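Local coordinates for phosphoribosylglycinamide synthetase (Anaerococcus prevotii, PDB 4DIM), which probably works as an ATP-dependent ligase of the ATP-grasp family, binding ATP and a divalent metal ion, at residues L288-Y293 against E320-A326; M211-E216 against G227-L232; A198-V202 against Y297-I301. One frame throughout, in Å; residues are numbered along the deposited sequence.

Contact 1: residues L288-Y293 against E320-A326; sequences LVEINY and ENKAGLA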
ATOM      1  N   LEU A 288      -2.510   4.289  11.100  1.00 67.38           N
ATOM      2  CA  LEU A 288      -1.435   5.233  11.430  1.00 67.78           C
ATOM      3  C   LEU A 288      -1.682   6.641  10.901  1.00 73.82           C
ATOM      4  O   LEU A 288      -1.235   7.617  11.540  1.00 72.43           O
ATOM      5  CB  LEU A 288      -0.073   4.750  10.948  1.00 67.78           C
ATOM      6  CG  LEU A 288       0.446   3.447  11.595  1.00 70.85           C
ATOM      7  CD1 LEU A 288       1.640   3.027  10.941  1.00 70.92           C
ATOM      8  CD2 LEU A 288       0.708   3.602  13.068  1.00 74.21           C
ATOM      9  N   VAL A 289      -2.461   6.774   9.795  1.00 72.29           N
ATOM     10  CA  VAL A 289      -2.901   8.099   9.313  1.00 71.28           C
ATOM     11  C   VAL A 289      -3.836   8.677  10.374  1.00 75.71           C
ATOM     12  O   VAL A 289      -3.727   9.850  10.727  1.00 78.18           O
ATOM     13  CB  VAL A 289      -3.595   8.069   7.931  1.00 74.22           C
ATOM     14  CG1 VAL A 289      -3.969   9.460   7.500  1.00 75.51           C
ATOM     15  CG2 VAL A 289      -2.717   7.469   6.861  1.00 73.76           C
ATOM     16  N   GLU A 290      -4.752   7.845  10.882  1.00 71.85           N
ATOM     17  CA  GLU A 290      -5.741   8.243  11.902  1.00 73.52           C
ATOM     18  C   GLU A 290      -5.028   8.704  13.182  1.00 77.26           C
ATOM     19  O   GLU A 290      -5.271   9.814  13.625  1.00 77.59           O
ATOM     20  CB  GLU A 290      -6.740   7.088  12.196  1.00 75.28           C
ATOM     21  CG  GLU A 290      -7.762   6.908  11.077  1.00 89.45           C
ATOM     22  CD  GLU A 290      -8.815   5.812  11.172  1.00108.22           C
ATOM     23  OE1 GLU A 290      -8.580   4.781  11.848  1.00114.96           O
ATOM     24  OE2 GLU A 290      -9.838   5.945  10.463  1.00 94.76           O
ATOM     25  N   ILE A 291      -4.074   7.914  13.690  1.00 73.57           N
ATOM     26  CA  ILE A 291      -3.254   8.271  14.878  1.00 74.41           C
ATOM     27  C   ILE A 291      -2.501   9.619  14.667  1.00 79.58           C
ATOM     28  O   ILE A 291      -2.579  10.506  15.508  1.00 83.03           O
ATOM     29  CB  ILE A 291      -2.232   7.121  15.212  1.00 75.69           C
ATOM     30  CG1 ILE A 291      -2.928   5.921  15.846  1.00 75.45           C
ATOM     31  CG2 ILE A 291      -1.106   7.604  16.087  1.00 78.46           C
ATOM     32  CD1 ILE A 291      -2.151   4.587  15.789  1.00 81.14           C
ATOM     33  N   ASN A 292      -1.758   9.732  13.564  1.00 73.74           N
ATOM     34  CA  ASN A 292      -0.921  10.887  13.244  1.00 74.13           C
ATOM     35  C   ASN A 292      -1.660  12.179  13.069  1.00 79.52           C
ATOM     36  O   ASN A 292      -1.132  13.196  13.500  1.00 82.73           O
ATOM     37  CB  ASN A 292      -0.149  10.618  11.997  1.00 78.42           C
ATOM     38  CG  ASN A 292       0.831  11.642  11.616  1.00 89.86           C
ATOM     39  OD1 ASN A 292       0.556  12.418  10.727  1.00 86.40           O
ATOM     40  ND2 ASN A 292       1.993  11.644  12.270  1.00 90.95           N
ATOM     41  N   TYR A 293      -2.844  12.189  12.457  1.00 74.41           N
ATOM     42  CA  TYR A 293      -3.592  13.460  12.307  1.00 75.09           C
ATOM     43  C   TYR A 293      -4.800  13.588  13.235  1.00 80.91           C
ATOM     44  O   TYR A 293      -5.414  14.656  13.258  1.00 83.31           O
ATOM     45  CB  TYR A 293      -4.083  13.603  10.876  1.00 74.97           C
ATOM     46  CG  TYR A 293      -2.954  13.731   9.889  1.00 73.98           C
ATOM     47  CD1 TYR A 293      -2.167  14.870   9.853  1.00 76.67           C
ATOM     48  CD2 TYR A 293      -2.650  12.697   9.009  1.00 72.26           C
ATOM     49  CE1 TYR A 293      -1.106  14.989   8.969  1.00 76.75           C
ATOM     50  CE2 TYR A 293      -1.574  12.793   8.131  1.00 72.44           C
ATOM     51  CZ  TYR A 293      -0.829  13.961   8.089  1.00 83.88           C
ATOM     52  OH  TYR A 293       0.222  14.124   7.240  1.00 86.80           O
ATOM     53  N   GLU A 320      -1.628  18.636  16.820  1.00110.49           N
ATOM     54  CA  GLU A 320      -0.442  17.866  17.214  1.00109.67           C
ATOM     55  C   GLU A 320      -0.358  16.564  16.428  1.00108.21           C
ATOM     56  O   GLU A 320      -1.371  16.066  15.947  1.00105.04           O
ATOM     57  CB  GLU A 320      -0.499  17.532  18.718  1.00113.23           C
ATOM     58  CG  GLU A 320      -0.361  18.740  19.637  1.00133.05           C
ATOM     59  CD  GLU A 320      -1.261  18.812  20.867  1.00166.00           C
ATOM     60  OE1 GLU A 320      -2.099  17.900  21.071  1.00158.54           O
ATOM     61  OE2 GLU A 320      -1.130  19.803  21.625  1.00162.43           O
ATOM     62  N   ASN A 321       0.843  15.995  16.326  1.00105.12           N
ATOM     63  CA  ASN A 321       1.053  14.715  15.622  1.00101.98           C
ATOM     64  C   ASN A 321       1.537  13.666  16.600  1.00103.77           C
ATOM     65  O   ASN A 321       2.722  13.653  16.948  1.00106.17           O
ATOM     66  CB  ASN A 321       2.057  14.817  14.432  1.00 99.20           C
ATOM     67  CG  ASN A 321       1.723  15.827  13.355  1.00119.13           C
ATOM     68  OD1 ASN A 321       2.583  16.628  12.945  1.00114.87           O
ATOM     69  ND2 ASN A 321       0.522  15.733  12.780  1.00105.26           N
ATOM     70  N   LYS A 322       0.649  12.740  16.984  1.00 95.58           N
ATOM     71  CA  LYS A 322       1.004  11.649  17.896  1.00 92.88           C
ATOM     72  C   LYS A 322       1.812  10.570  17.144  1.00 89.24           C
ATOM     73  O   LYS A 322       1.674  10.409  15.926  1.00 85.77           O
ATOM     74  CB  LYS A 322      -0.270  11.023  18.524  1.00 94.14           C
ATOM     75  CG  LYS A 322      -0.024  10.305  19.847  1.00 98.04           C
ATOM     76  CD  LYS A 322      -1.034  10.641  20.942  1.00105.72           C
ATOM     77  CE  LYS A 322      -0.546  10.189  22.304  1.00124.33           C
ATOM     78  NZ  LYS A 322      -1.384  10.717  23.415  1.00132.28           N
ATOM     79  N   ALA A 323       2.723   9.903  17.862  1.00 83.13           N
ATOM     80  CA  ALA A 323       3.471   8.790  17.311  1.00 79.50           C
ATOM     81  C   ALA A 323       2.557   7.539  17.332  1.00 81.17           C
ATOM     82  O   ALA A 323       1.653   7.436  18.166  1.00 78.93           O
ATOM     83  CB  ALA A 323       4.748   8.559  18.094  1.00 81.50           C
ATOM     84  N   GLY A 324       2.735   6.692  16.314  1.00 77.03           N
ATOM     85  CA  GLY A 324       2.049   5.422  16.129  1.00 74.94           C
ATOM     86  C   GLY A 324       3.004   4.337  15.638  1.00 76.67           C
ATOM     87  O   GLY A 324       4.015   4.625  14.964  1.00 73.92           O
ATOM     88  N   LEU A 325       2.729   3.087  16.073  1.00 72.60           N
ATOM     89  CA  LEU A 325       3.518   1.888  15.745  1.00 72.11           C
ATOM     90  C   LEU A 325       2.552   0.744  15.531  1.00 77.56           C
ATOM     91  O   LEU A 325       1.722   0.477  16.393  1.00 79.52           O
ATOM     92  CB  LEU A 325       4.537   1.550  16.868  1.00 74.44           C
ATOM     93  CG  LEU A 325       5.349   0.229  16.749  1.00 80.14           C
ATOM     94  CD1 LEU A 325       6.187   0.196  15.494  1.00 78.74           C
ATOM     95  CD2 LEU A 325       6.232   0.019  17.920  1.00 85.33           C
ATOM     96  N   ALA A 326       2.657   0.076  14.402  1.00 74.84           N
ATOM     97  CA  ALA A 326       1.816  -1.071  14.044  1.00 75.51           C
ATOM     98  C   ALA A 326       2.704  -2.194  13.682  1.00 81.82           C
ATOM     99  O   ALA A 326       3.600  -1.999  12.863  1.00 81.75           O
ATOM    100  CB  ALA A 326       0.898  -0.743  12.877  1.00 74.21           C
TER
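The one hydrogen bond between L288-Y293 and E320-A326 joins a loop side chain to the last turn of the helix: N321 ND2 donates to N292 O over 3.1 Å. It is fairly straight, 159° at the hydrogen, and the oxygen lies close to the amide plane of N321, whereas the donor is tilted out of the carbonyl plane. A weaker contact reinforces it, N321 CA directing its C-H at N292 O, 3.4 Å away. Asparagine suits this place because its short arm carries an N-H to a carbonyl near the end of a helix, where main-chain donors become scarce.

The flat polar groups are ordered too. The N292 and N321 amides lie nearly parallel; chi1 of N292, -175°, carries its amide beside the loop, N292 ND2 resting 3.8 Å from N321 CB. The Y293 ring stands perpendicular to the N321 amide, and N292 OD1 lies over the centre of that ring.

Apolar contacts take over toward the strand. L288 lays CD2 against the main chain, 3.5 Å from G324 C, while its other branch, CD1, reaches to 4.3 Å from A326 CB. I291 CG2 settles 3.8 Å from G324 CA. A CB on G324 would point at the helix and run into L288 CD2 and I291 CG2, consistent with a glycine here. K322 CB lies near I291 O before the chain bends away, and K322 O rests beside N292 CA.

The helix runs nearly antiparallel to the strand, their axes 7.5 Å apart at closest. Chemically the contact divides in two: apolar branches of L288 and I291 pack on the buried strand at G324, and a directional amide bond fixes the more exposed loop to the helix end.

Contact 2: residues M211-E216 against G227-L232; sequences MPHGDE and GHYVPL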
HETATM    1  N   MSE A 211       2.212  12.039   4.195  1.00 73.30           N
HETATM    2  CA  MSE A 211       2.675  11.555   5.478  1.00 70.81           C
HETATM    3  C   MSE A 211       3.749  10.472   5.308  1.00 70.48           C
HETATM    4  O   MSE A 211       3.408   9.300   5.182  1.00 67.14           O
HETATM    5  CB  MSE A 211       1.499  10.993   6.289  1.00 72.05           C
HETATM    6  CG  MSE A 211       1.876  10.692   7.762  1.00 76.14           C
HETATM    7 SE   MSE A 211       0.551   9.563   8.599  0.82 79.94          SE
HETATM    8  CE  MSE A 211       1.092   8.033   7.804  1.00 76.20           C
ATOM      9  N   PRO A 212       5.040  10.828   5.454  1.00 66.63           N
ATOM     10  CA  PRO A 212       6.092   9.798   5.429  1.00 66.40           C
ATOM     11  C   PRO A 212       5.938   8.792   6.565  1.00 70.41           C
ATOM     12  O   PRO A 212       5.362   9.100   7.595  1.00 69.68           O
ATOM     13  CB  PRO A 212       7.391  10.616   5.567  1.00 68.88           C
ATOM     14  CG  PRO A 212       7.028  11.964   5.063  1.00 73.40           C
ATOM     15  CD  PRO A 212       5.619  12.188   5.468  1.00 68.47           C
ATOM     16  N   HIS A 213       6.387   7.561   6.343  1.00 69.46           N
ATOM     17  CA  HIS A 213       6.296   6.538   7.384  1.00 69.72           C
ATOM     18  C   HIS A 213       7.389   5.487   7.249  1.00 74.73           C
ATOM     19  O   HIS A 213       7.963   5.254   6.170  1.00 72.29           O
ATOM     20  CB  HIS A 213       4.905   5.863   7.448  1.00 69.01           C
ATOM     21  CG  HIS A 213       4.409   5.324   6.154  1.00 70.79           C
ATOM     22  ND1 HIS A 213       4.840   4.097   5.668  1.00 71.63           N
ATOM     23  CD2 HIS A 213       3.488   5.838   5.302  1.00 70.63           C
ATOM     24  CE1 HIS A 213       4.235   3.944   4.508  1.00 70.06           C
ATOM     25  NE2 HIS A 213       3.386   4.960   4.259  1.00 70.25           N
ATOM     26  N   GLY A 214       7.713   4.913   8.388  1.00 74.68           N
ATOM     27  CA  GLY A 214       8.750   3.906   8.483  1.00 76.76           C
ATOM     28  C   GLY A 214       8.206   2.558   8.112  1.00 82.28           C
ATOM     29  O   GLY A 214       7.019   2.299   8.305  1.00 81.80           O
ATOM     30  N   ASP A 215       9.067   1.717   7.538  1.00 80.13           N
ATOM     31  CA  ASP A 215       8.700   0.392   7.049  1.00 78.73           C
ATOM     32  C   ASP A 215       9.570  -0.686   7.701  1.00 84.14           C
ATOM     33  O   ASP A 215      10.732  -0.833   7.338  1.00 82.61           O
ATOM     34  CB  ASP A 215       8.862   0.356   5.506  1.00 79.02           C
ATOM     35  CG  ASP A 215       7.898   1.230   4.668  1.00 87.45           C
ATOM     36  OD1 ASP A 215       6.941   1.827   5.254  1.00 79.78           O
ATOM     37  OD2 ASP A 215       8.071   1.278   3.420  1.00103.74           O
ATOM     38  N   GLU A 216       9.012  -1.426   8.689  1.00 84.22           N
ATOM     39  CA  GLU A 216       9.717  -2.561   9.330  1.00 85.58           C
ATOM     40  C   GLU A 216       9.494  -3.820   8.487  1.00 90.29           C
ATOM     41  O   GLU A 216       8.412  -4.029   7.934  1.00 87.39           O
ATOM     42  CB  GLU A 216       9.281  -2.777  10.763  1.00 87.16           C
ATOM     43  CG  GLU A 216       9.725  -1.662  11.678  1.00 91.42           C
ATOM     44  CD  GLU A 216       9.150  -1.724  13.077  1.00106.88           C
ATOM     45  OE1 GLU A 216       8.205  -2.517  13.292  1.00102.69           O
ATOM     46  OE2 GLU A 216       9.645  -0.987  13.964  1.00 97.72           O
ATOM     47  N   GLY A 227       5.812  -4.212   9.801  1.00 84.56           N
ATOM     48  CA  GLY A 227       5.534  -3.095  10.685  1.00 85.42           C
ATOM     49  C   GLY A 227       5.620  -1.748  10.004  1.00 86.89           C
ATOM     50  O   GLY A 227       6.306  -1.577   8.984  1.00 84.46           O
ATOM     51  N   HIS A 228       4.891  -0.793  10.577  1.00 81.55           N
ATOM     52  CA  HIS A 228       4.866   0.577  10.108  1.00 79.51           C
ATOM     53  C   HIS A 228       4.864   1.484  11.308  1.00 82.69           C
ATOM     54  O   HIS A 228       4.458   1.070  12.399  1.00 81.85           O
ATOM     55  CB  HIS A 228       3.659   0.853   9.188  1.00 78.53           C
ATOM     56  CG  HIS A 228       3.776   0.166   7.867  1.00 82.23           C
ATOM     57  ND1 HIS A 228       4.664   0.600   6.905  1.00 84.33           N
ATOM     58  CD2 HIS A 228       3.158  -0.935   7.413  1.00 84.17           C
ATOM     59  CE1 HIS A 228       4.540  -0.226   5.897  1.00 82.84           C
ATOM     60  NE2 HIS A 228       3.660  -1.179   6.167  1.00 83.78           N
ATOM     61  N   TYR A 229       5.359   2.712  11.121  1.00 77.67           N
ATOM     62  CA  TYR A 229       5.357   3.660  12.207  1.00 76.11           C
ATOM     63  C   TYR A 229       5.425   5.063  11.719  1.00 77.56           C
ATOM     64  O   TYR A 229       5.887   5.344  10.639  1.00 73.52           O
ATOM     65  CB  TYR A 229       6.515   3.401  13.193  1.00 77.43           C
ATOM     66  CG  TYR A 229       7.899   3.478  12.590  1.00 76.78           C
ATOM     67  CD1 TYR A 229       8.547   2.329  12.137  1.00 78.54           C
ATOM     68  CD2 TYR A 229       8.602   4.686  12.552  1.00 76.43           C
ATOM     69  CE1 TYR A 229       9.834   2.388  11.602  1.00 76.48           C
ATOM     70  CE2 TYR A 229       9.891   4.756  12.038  1.00 76.70           C
ATOM     71  CZ  TYR A 229      10.515   3.598  11.581  1.00 82.19           C
ATOM     72  OH  TYR A 229      11.742   3.646  10.972  1.00 84.15           O
ATOM     73  N   VAL A 230       5.003   5.948  12.585  1.00 79.09           N
ATOM     74  CA  VAL A 230       5.082   7.390  12.415  1.00 78.90           C
ATOM     75  C   VAL A 230       5.556   7.916  13.745  1.00 83.44           C
ATOM     76  O   VAL A 230       5.243   7.331  14.785  1.00 81.94           O
ATOM     77  CB  VAL A 230       3.786   8.086  11.929  1.00 81.78           C
ATOM     78  CG1 VAL A 230       3.513   7.773  10.466  1.00 80.62           C
ATOM     79  CG2 VAL A 230       2.586   7.744  12.805  1.00 82.06           C
ATOM     80  N   PRO A 231       6.401   8.947  13.747  1.00 83.05           N
ATOM     81  CA  PRO A 231       6.954   9.671  12.602  1.00 80.85           C
ATOM     82  C   PRO A 231       8.233   9.008  12.133  1.00 83.49           C
ATOM     83  O   PRO A 231       8.888   8.255  12.867  1.00 84.10           O
ATOM     84  CB  PRO A 231       7.200  11.056  13.191  1.00 84.01           C
ATOM     85  CG  PRO A 231       7.678  10.748  14.587  1.00 91.11           C
ATOM     86  CD  PRO A 231       6.943   9.485  15.016  1.00 87.11           C
ATOM     87  N   LEU A 232       8.587   9.299  10.894  1.00 79.39           N
ATOM     88  CA  LEU A 232       9.819   8.790  10.271  1.00 78.42           C
ATOM     89  C   LEU A 232      10.998   9.550  10.858  1.00 85.45           C
ATOM     90  O   LEU A 232      10.937  10.780  10.934  1.00 84.60           O
ATOM     91  CB  LEU A 232       9.721   8.988   8.746  1.00 76.10           C
ATOM     92  CG  LEU A 232      10.822   8.387   7.926  1.00 80.01           C
ATOM     93  CD1 LEU A 232      10.808   6.843   8.017  1.00 79.64           C
ATOM     94  CD2 LEU A 232      10.753   8.903   6.502  1.00 78.07           C
TER
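G214 O is gripped by two donors that reach it from opposite faces of its carbonyl plane: H228 ND1 at 3.2 Å and the main-chain Y229 N at 3.3 Å. The imidazole bond is bent, 142° at the hydrogen, with the oxygen tilted out of the ring plane. The same H228 N-H makes a weak bond to D215 OD1, which lies at the ring edge with its carboxylate almost perpendicular to the imidazole; H213 ND1 adds another weak bond to that oxygen. Replacing H228 with a leucine would probably leave G214 O with only its main-chain donor and D215 OD1 without one of its two weak ones.

G214 and Y229 form a hydrogen-bonded pair, D215 and H228 a non-hydrogen-bonded one, and E216 with G227 a second hydrogen-bonded pair, in which E216 N reaches G227 O over 2.7 Å. On the face bearing Y229, the tyrosine's chi1 of 60° folds its ring across the neighbouring strand, so that G214 CA sits 3.6 Å from the ring centroid in a CH-pi contact. A CB on G214 would collide with the ring. L232 CD1 also packs on G214 CA, at 3.6 Å. E216 lies across Y229 at about a right angle, and its carboxylate goes on to a salt bridge with R327.

At the far end the terminal methyl of selenomethionine M211 meets V230 CG1 at 3.6 Å. Antiparallel pairing between consecutive strands, 206-219 and 223-230, joined by a short turn makes this a beta hairpin in the middle of a large antiparallel sheet, within the region matching the ATP-grasp family.

Contact 3: residues A198-V202 against Y297-I301; sequences AQAFV and YYKMI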
ATOM      1  N   ALA A 198       5.135   6.508   2.057  1.00 70.68           N
ATOM      2  CA  ALA A 198       4.325   7.669   2.370  1.00 70.41           C
ATOM      3  C   ALA A 198       2.890   7.460   1.976  1.00 73.33           C
ATOM      4  O   ALA A 198       2.610   6.749   1.016  1.00 74.83           O
ATOM      5  CB  ALA A 198       4.872   8.894   1.672  1.00 72.23           C
ATOM      6  N   GLN A 199       1.985   8.123   2.697  1.00 66.79           N
ATOM      7  CA  GLN A 199       0.560   8.141   2.426  1.00 64.51           C
ATOM      8  C   GLN A 199       0.193   9.521   1.980  1.00 66.35           C
ATOM      9  O   GLN A 199       0.786  10.496   2.432  1.00 67.21           O
ATOM     10  CB  GLN A 199      -0.305   7.778   3.662  1.00 65.32           C
ATOM     11  CG  GLN A 199      -0.146   6.379   4.237  1.00 66.97           C
ATOM     12  CD  GLN A 199      -0.414   5.241   3.284  1.00 76.64           C
ATOM     13  OE1 GLN A 199      -1.559   4.910   2.991  1.00 74.91           O
ATOM     14  NE2 GLN A 199       0.630   4.633   2.754  1.00 71.23           N
ATOM     15  N   ALA A 200      -0.793   9.623   1.134  1.00 62.30           N
ATOM     16  CA  ALA A 200      -1.278  10.912   0.705  1.00 63.93           C
ATOM     17  C   ALA A 200      -2.736  10.780   0.349  1.00 72.59           C
ATOM     18  O   ALA A 200      -3.299   9.691   0.403  1.00 71.66           O
ATOM     19  CB  ALA A 200      -0.456  11.473  -0.448  1.00 63.64           C
ATOM     20  N   PHE A 201      -3.370  11.901   0.128  1.00 72.90           N
ATOM     21  CA  PHE A 201      -4.783  11.915  -0.190  1.00 74.88           C
ATOM     22  C   PHE A 201      -5.003  13.084  -1.121  1.00 80.79           C
ATOM     23  O   PHE A 201      -4.567  14.184  -0.794  1.00 80.12           O
ATOM     24  CB  PHE A 201      -5.592  12.042   1.108  1.00 76.71           C
ATOM     25  CG  PHE A 201      -7.073  11.841   0.965  1.00 80.41           C
ATOM     26  CD1 PHE A 201      -7.657  10.619   1.265  1.00 83.12           C
ATOM     27  CD2 PHE A 201      -7.899  12.896   0.623  1.00 85.59           C
ATOM     28  CE1 PHE A 201      -9.035  10.453   1.198  1.00 85.24           C
ATOM     29  CE2 PHE A 201      -9.271  12.718   0.524  1.00 89.75           C
ATOM     30  CZ  PHE A 201      -9.829  11.504   0.836  1.00 87.33           C
ATOM     31  N   VAL A 202      -5.600  12.835  -2.295  1.00 78.74           N
ATOM     32  CA  VAL A 202      -5.885  13.876  -3.279  1.00 80.26           C
ATOM     33  C   VAL A 202      -7.444  14.019  -3.479  1.00 82.57           C
ATOM     34  O   VAL A 202      -8.142  13.046  -3.665  1.00 79.39           O
ATOM     35  CB  VAL A 202      -5.084  13.667  -4.602  1.00 83.94           C
ATOM     36  CG1 VAL A 202      -5.309  12.301  -5.222  1.00 83.73           C
ATOM     37  CG2 VAL A 202      -5.359  14.784  -5.609  1.00 87.06           C
ATOM     38  N   TYR A 297     -10.083   8.524   8.667  1.00 75.64           N
ATOM     39  CA  TYR A 297      -9.580   8.418   7.315  1.00 74.07           C
ATOM     40  C   TYR A 297     -10.352   7.408   6.485  1.00 80.09           C
ATOM     41  O   TYR A 297     -10.614   7.701   5.326  1.00 82.92           O
ATOM     42  CB  TYR A 297      -8.111   8.058   7.407  1.00 74.37           C
ATOM     43  CG  TYR A 297      -7.354   8.156   6.115  1.00 76.18           C
ATOM     44  CD1 TYR A 297      -7.373   9.321   5.362  1.00 80.01           C
ATOM     45  CD2 TYR A 297      -6.497   7.138   5.713  1.00 74.60           C
ATOM     46  CE1 TYR A 297      -6.595   9.452   4.215  1.00 81.42           C
ATOM     47  CE2 TYR A 297      -5.762   7.236   4.541  1.00 74.49           C
ATOM     48  CZ  TYR A 297      -5.789   8.406   3.806  1.00 79.31           C
ATOM     49  OH  TYR A 297      -4.999   8.543   2.695  1.00 82.85           O
ATOM     50  N   TYR A 298     -10.832   6.279   7.062  1.00 75.11           N
ATOM     51  CA  TYR A 298     -11.746   5.416   6.310  1.00 74.19           C
ATOM     52  C   TYR A 298     -13.016   6.134   5.982  1.00 80.20           C
ATOM     53  O   TYR A 298     -13.649   5.767   5.003  1.00 84.65           O
ATOM     54  CB  TYR A 298     -12.101   4.138   7.038  1.00 74.79           C
ATOM     55  CG  TYR A 298     -10.965   3.140   7.192  1.00 76.44           C
ATOM     56  CD1 TYR A 298     -10.466   2.440   6.093  1.00 75.76           C
ATOM     57  CD2 TYR A 298     -10.419   2.857   8.446  1.00 77.05           C
ATOM     58  CE1 TYR A 298      -9.442   1.507   6.241  1.00 72.86           C
ATOM     59  CE2 TYR A 298      -9.382   1.949   8.595  1.00 75.51           C
ATOM     60  CZ  TYR A 298      -8.957   1.213   7.509  1.00 79.11           C
ATOM     61  OH  TYR A 298      -8.043   0.212   7.736  1.00 79.85           O
ATOM     62  N   LYS A 299     -13.434   7.099   6.808  1.00 76.74           N
ATOM     63  CA  LYS A 299     -14.651   7.880   6.581  1.00 79.06           C
ATOM     64  C   LYS A 299     -14.430   8.864   5.481  1.00 83.47           C
ATOM     65  O   LYS A 299     -15.349   9.106   4.725  1.00 84.98           O
ATOM     66  CB  LYS A 299     -15.120   8.595   7.854  1.00 82.59           C
ATOM     67  CG  LYS A 299     -15.796   7.635   8.806  1.00 84.75           C
ATOM     68  CD  LYS A 299     -16.446   8.326   9.948  1.00 83.61           C
ATOM     69  CE  LYS A 299     -17.098   7.309  10.844  1.00 85.07           C
ATOM     70  NZ  LYS A 299     -17.670   7.922  12.062  1.00 98.23           N
HETATM   71  N   MSE A 300     -13.205   9.398   5.360  1.00 79.49           N
HETATM   72  CA  MSE A 300     -12.819  10.322   4.284  1.00 78.77           C
HETATM   73  C   MSE A 300     -12.813   9.570   2.973  1.00 84.75           C
HETATM   74  O   MSE A 300     -13.314  10.077   1.965  1.00 88.08           O
HETATM   75  CB  MSE A 300     -11.425  10.946   4.536  1.00 78.10           C
HETATM   76  CG  MSE A 300     -11.422  12.009   5.611  1.00 81.92           C
HETATM   77 SE   MSE A 300      -9.698  12.512   6.230  0.75 83.31          SE
HETATM   78  CE  MSE A 300      -9.086  13.247   4.547  1.00 79.52           C
ATOM     79  N   ILE A 301     -12.331   8.310   3.012  1.00 78.61           N
ATOM     80  CA  ILE A 301     -12.308   7.450   1.821  1.00 76.39           C
ATOM     81  C   ILE A 301     -13.740   7.110   1.372  1.00 79.07           C
ATOM     82  O   ILE A 301     -14.064   7.271   0.198  1.00 79.03           O
ATOM     83  CB  ILE A 301     -11.479   6.193   2.102  1.00 76.24           C
ATOM     84  CG1 ILE A 301      -9.993   6.566   2.246  1.00 73.18           C
ATOM     85  CG2 ILE A 301     -11.677   5.142   1.002  1.00 77.87           C
ATOM     86  CD1 ILE A 301      -9.137   5.471   2.802  1.00 74.52           C
TER
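F201 is the bump of this contact, and Y297, M300 and I301 form the hollow that receives it. The phenyl ring leaves the strand toward the helix, its CG anti to the backbone N (chi1 -170°), which extends the side chain across the space between two backbones whose axes come no closer than 11.2 Å. A large ring suits such a gap, and phenylalanine fills it without bringing a polar group into a buried place.

Each wall of the hollow meets the ring differently. M300, a selenomethionine here, forms a lid: its chain bends at chi3 (64°) and sets the methyl CE over the middle of one face, 4.0 Å from the ring centroid and 9° off the normal, a CH-pi contact. Its unbranched, flexible chain can curl so that the methyl follows the flat ring. The foot of the same side chain, M300 CB, also approaches the ring's outer end. I301 closes the rim, with CG1 at the ring edge 4.1 Å from F201 CE1.

Y297 makes the remaining wall. It points back toward the strand as F201 points toward the helix, so the two side chains slide past each other; Y297 CE1 comes to 3.3 Å from F201 CD1. Their rings meet obliquely, with centroids 5.6 Å apart. The phenol oxygen reaches beyond F201, Y297 OH ending 3.1 Å from A200 O. I301, four residues on from Y297 in the helix, sets CD1 over one face of the tyrosine ring, offset toward its rim.

Around this core, F201 also touches L208 and F209 of strand 206-219, and M300 touches L208. I301 reaches L22 of helix 20-29, so helix 297-305 is sandwiched between that helix and the large antiparallel sheet.

All three contacts draw on one antiparallel sheet, in which strands 194-203, 206-219, 223-230 and 323-329 lie side by side. Contacts 1 and 2, with centres 10 Å apart, are joined by probable main-chain bonds, A326 N to H228 O and V230 N to G324 O, both 2.9 Å. Contacts 2 and 3 lie 16 Å apart between centres, yet M211 N probably bonds to Q199 O at 2.7 Å. Consecutive helices 285-293 and 297-305 tie contact 1 to contact 3, centres 13 Å apart, through a probable hydrogen bond between E290 OE2 and Y297 N, 3.2 Å. Contact 2 and the strand of contact 3 fall in the family's ATP-grasp region.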